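Local structure of molybdenum cofactor carrier protein (Chlamydomonas reinhardtii, 2IZ6) at residues Arg100-Leu111 with Gly119-Ala127. The protein probably binds and carries the molybdenum cofactor, keeping it available for insertion into molybdenum enzymes. Residues are numbered along the deposited sequence; the frame is centred on the assembly and turned at random.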
loop_
_atom_site.group_PDB
_atom_site.type_symbol
_atom_site.label_atom_id
_atom_site.label_comp_id
_atom_site.label_asym_id
_atom_site.label_seq_id
_atom_site.Cartn_x
_atom_site.Cartn_y
_atom_site.Cartn_z
ATOM N N ARG A 100 4.327 -2.105 -8.489
ATOM C CA ARG A 100 5.645 -1.873 -7.902
ATOM C C ARG A 100 6.278 -3.211 -7.524
ATOM O O ARG A 100 5.604 -4.120 -7.016
ATOM C CB ARG A 100 5.477 -1.005 -6.656
ATOM C CG ARG A 100 6.730 -0.589 -5.978
ATOM C CD ARG A 100 6.413 0.269 -4.793
ATOM N NE ARG A 100 7.553 0.395 -3.920
ATOM C CZ ARG A 100 7.498 0.818 -2.665
ATOM N NH1 ARG A 100 6.381 1.316 -2.140
ATOM N NH2 ARG A 100 8.591 0.844 -1.960
ATOM N N ASP A 101 7.574 -3.354 -7.756
ATOM C CA ASP A 101 8.318 -4.534 -7.277
ATOM C C ASP A 101 8.637 -4.325 -5.806
ATOM O O ASP A 101 9.789 -4.217 -5.433
ATOM C CB ASP A 101 9.602 -4.680 -8.075
ATOM C CG ASP A 101 9.338 -4.964 -9.521
ATOM O OD1 ASP A 101 8.300 -5.606 -9.778
ATOM O OD2 ASP A 101 10.151 -4.564 -10.378
ATOM N N ASN A 102 7.592 -4.271 -4.963
ATOM C CA ASN A 102 7.757 -4.055 -3.542
ATOM C C ASN A 102 8.313 -5.319 -2.903
ATOM O O ASN A 102 7.684 -6.395 -3.049
ATOM C CB ASN A 102 6.414 -3.770 -2.861
ATOM C CG ASN A 102 6.567 -2.973 -1.607
ATOM O OD1 ASN A 102 7.528 -3.157 -0.838
ATOM N ND2 ASN A 102 5.667 -1.973 -1.442
ATOM N N ILE A 103 9.469 -5.194 -2.258
ATOM C CA ILE A 103 10.024 -6.275 -1.451
ATOM C C ILE A 103 10.164 -5.845 0.019
ATOM O O ILE A 103 10.974 -6.356 0.762
ATOM C CB ILE A 103 11.354 -6.757 -2.077
ATOM C CG1 ILE A 103 12.441 -5.663 -2.017
ATOM C CG2 ILE A 103 11.053 -7.290 -3.476
ATOM C CD1 ILE A 103 13.977 -6.198 -2.287
ATOM N N ASN A 104 9.307 -4.927 0.461
ATOM C CA ASN A 104 9.494 -4.320 1.774
ATOM C C ASN A 104 10.978 -3.928 2.044
ATOM O O ASN A 104 11.551 -4.123 3.132
ATOM C CB ASN A 104 8.923 -5.272 2.876
ATOM C CG ASN A 104 7.371 -5.315 2.870
ATOM O OD1 ASN A 104 6.700 -4.448 2.350
ATOM N ND2 ASN A 104 6.824 -6.316 3.479
ATOM N N ALA A 105 11.604 -3.338 1.042
ATOM C CA ALA A 105 13.033 -3.031 1.099
ATOM C C ALA A 105 13.488 -2.161 2.236
ATOM O O ALA A 105 14.660 -2.222 2.545
ATOM C CB ALA A 105 13.428 -2.384 -0.228
ATOM N N LEU A 106 12.626 -1.260 2.781
ATOM C CA LEU A 106 12.908 -0.454 4.035
ATOM C C LEU A 106 13.335 -1.357 5.251
ATOM O O LEU A 106 13.807 -0.872 6.272
ATOM C CB LEU A 106 11.717 0.445 4.452
ATOM C CG LEU A 106 11.152 1.696 3.700
ATOM C CD1 LEU A 106 10.034 2.325 4.452
ATOM C CD2 LEU A 106 12.241 2.742 3.446
ATOM N N SER A 107 13.114 -2.646 5.157
ATOM C CA SER A 107 13.518 -3.591 6.142
ATOM C C SER A 107 15.013 -3.867 6.060
ATOM O O SER A 107 15.586 -4.361 7.004
ATOM C CB SER A 107 12.786 -4.918 5.935
ATOM O OG SER A 107 11.371 -4.723 5.738
ATOM N N SER A 108 15.559 -3.669 4.872
ATOM C CA SER A 108 16.976 -4.030 4.679
ATOM C C SER A 108 17.936 -3.009 5.247
ATOM O O SER A 108 17.691 -1.809 5.247
ATOM C CB SER A 108 17.272 -4.217 3.215
ATOM O OG SER A 108 17.168 -2.971 2.576
ATOM N N ASN A 109 19.100 -3.472 5.728
ATOM C CA ASN A 109 20.164 -2.574 6.175
ATOM C C ASN A 109 20.901 -1.887 5.010
ATOM O O ASN A 109 21.306 -0.748 5.019
ATOM C CB ASN A 109 21.196 -3.360 6.975
ATOM C CG ASN A 109 20.677 -3.844 8.273
ATOM O OD1 ASN A 109 20.701 -3.104 9.255
ATOM N ND2 ASN A 109 20.145 -5.028 8.302
ATOM N N VAL A 110 21.023 -2.653 3.943
ATOM C CA VAL A 110 21.617 -2.229 2.665
ATOM C C VAL A 110 20.890 -2.883 1.578
ATOM O O VAL A 110 20.513 -4.036 1.672
ATOM C CB VAL A 110 23.109 -2.671 2.536
ATOM C CG1 VAL A 110 23.777 -2.016 1.280
ATOM C CG2 VAL A 110 23.851 -2.282 3.742
ATOM N N LEU A 111 20.653 -2.143 0.485
ATOM C CA LEU A 111 20.002 -2.677 -0.737
ATOM C C LEU A 111 21.035 -2.813 -1.863
ATOM O O LEU A 111 21.802 -1.877 -2.117
ATOM C CB LEU A 111 18.837 -1.736 -1.173
ATOM C CG LEU A 111 18.016 -2.098 -2.413
ATOM C CD1 LEU A 111 17.307 -3.427 -2.165
ATOM C CD2 LEU A 111 17.015 -1.042 -2.780
ATOM N N GLY A 119 11.392 -1.106 -12.490
ATOM C CA GLY A 119 11.033 -1.459 -11.119
ATOM C C GLY A 119 12.213 -1.328 -10.181
ATOM O O GLY A 119 12.061 -0.883 -9.035
ATOM N N THR A 120 13.373 -1.818 -10.592
ATOM C CA THR A 120 14.580 -1.717 -9.826
ATOM C C THR A 120 14.900 -0.255 -9.530
ATOM O O THR A 120 15.217 0.078 -8.442
ATOM C CB THR A 120 15.718 -2.482 -10.485
ATOM O OG1 THR A 120 15.278 -3.832 -10.406
ATOM C CG2 THR A 120 17.007 -2.318 -9.670
ATOM N N ALA A 121 14.816 0.556 -10.546
ATOM C CA ALA A 121 15.109 1.989 -10.408
ATOM C C ALA A 121 14.208 2.644 -9.377
ATOM O O ALA A 121 14.663 3.505 -8.602
ATOM C CB ALA A 121 14.991 2.638 -11.712
ATOM N N ALA A 122 12.945 2.258 -9.352
ATOM C CA ALA A 122 12.042 2.844 -8.361
ATOM C C ALA A 122 12.456 2.463 -6.967
ATOM O O ALA A 122 12.486 3.230 -6.018
ATOM C CB ALA A 122 10.607 2.443 -8.599
ATOM N N GLU A 123 12.773 1.215 -6.766
ATOM C CA GLU A 123 13.152 0.773 -5.450
ATOM C C GLU A 123 14.457 1.386 -4.948
ATOM O O GLU A 123 14.623 1.679 -3.747
ATOM C CB GLU A 123 13.193 -0.768 -5.352
ATOM C CG GLU A 123 11.884 -1.468 -5.472
ATOM C CD GLU A 123 10.720 -0.895 -4.614
ATOM O OE1 GLU A 123 9.634 -0.749 -5.217
ATOM O OE2 GLU A 123 10.906 -0.601 -3.411
ATOM N N VAL A 124 15.409 1.552 -5.838
ATOM C CA VAL A 124 16.680 2.188 -5.488
ATOM C C VAL A 124 16.387 3.669 -5.063
ATOM O O VAL A 124 16.850 4.209 -4.053
ATOM C CB VAL A 124 17.697 2.165 -6.631
ATOM C CG1 VAL A 124 18.862 3.084 -6.367
ATOM C CG2 VAL A 124 18.130 0.736 -6.851
ATOM N N ALA A 125 15.567 4.344 -5.877
ATOM C CA ALA A 125 15.224 5.739 -5.603
ATOM C C ALA A 125 14.489 5.862 -4.296
ATOM O O ALA A 125 14.786 6.783 -3.469
ATOM C CB ALA A 125 14.400 6.287 -6.690
ATOM N N LEU A 126 13.579 4.919 -3.993
ATOM C CA LEU A 126 12.871 4.953 -2.696
ATOM C C LEU A 126 13.817 4.647 -1.512
ATOM O O LEU A 126 13.579 5.145 -0.381
ATOM C CB LEU A 126 11.633 4.091 -2.720
ATOM C CG LEU A 126 10.563 4.620 -3.661
ATOM C CD1 LEU A 126 9.317 3.718 -3.820
ATOM C CD2 LEU A 126 10.088 6.006 -3.238
ATOM N N ALA A 127 14.784 3.790 -1.661
ATOM C CA ALA A 127 15.814 3.520 -0.665
ATOM C C ALA A 127 16.560 4.791 -0.391
ATOM O O ALA A 127 16.782 5.138 0.744
ATOM C CB ALA A 127 16.765 2.433 -1.113
HETATM O O HOH W 1 9.407 -1.038 -7.810
HETATM O O HOH W 2 10.241 -2.443 -1.561
#
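E123, on helix 118-129, is buried, and R100 meets its carboxylate in a side-on salt bridge that illustrates how a buried acid can tie a loop to a helix. NE of R100 donates to OE1 of E123 at 2.7 Å. NH2 of R100 reaches OE2 of E123 at 3.1 Å, and both bonds are fairly straight and use syn lone pairs. The two planar groups are nearly coplanar. With CG anti to the backbone N (chi1 -176°) and an extended chain through NE, R100 runs along the loop until its guanidinium reaches the acid. CD1 of L126 covers one face of that group, 3.5 Å from NH2 of R100, while ND2 of N102 sits over the opposite face, both offset toward the rim. Were R100 replaced by alanine, the E123 carboxylate would probably lose its charge partner and CD1 of L126 its cover.

Two waters complete the grip. One donates to OE1 of E123 and to O of G119 while accepting from N of D101; the other donates to OE2 and to OD1 of N102, whose Asx turn it adjoins, and accepts from N of I103 and A105. Farther along, CD2 of L111 on strand 110-114 rests 3.9 Å from CB of A127, an apolar contact inside the beta-alpha-beta unit of this Rossmann-like fold. Beside the helix start, OD2 of D101 approaches CA of G119 to 3.3 Å, a spot where a side chain would collide. Each carboxylate oxygen of E123 thus takes one arginine N-H and one water, which holds the group flat and fixes its rotation.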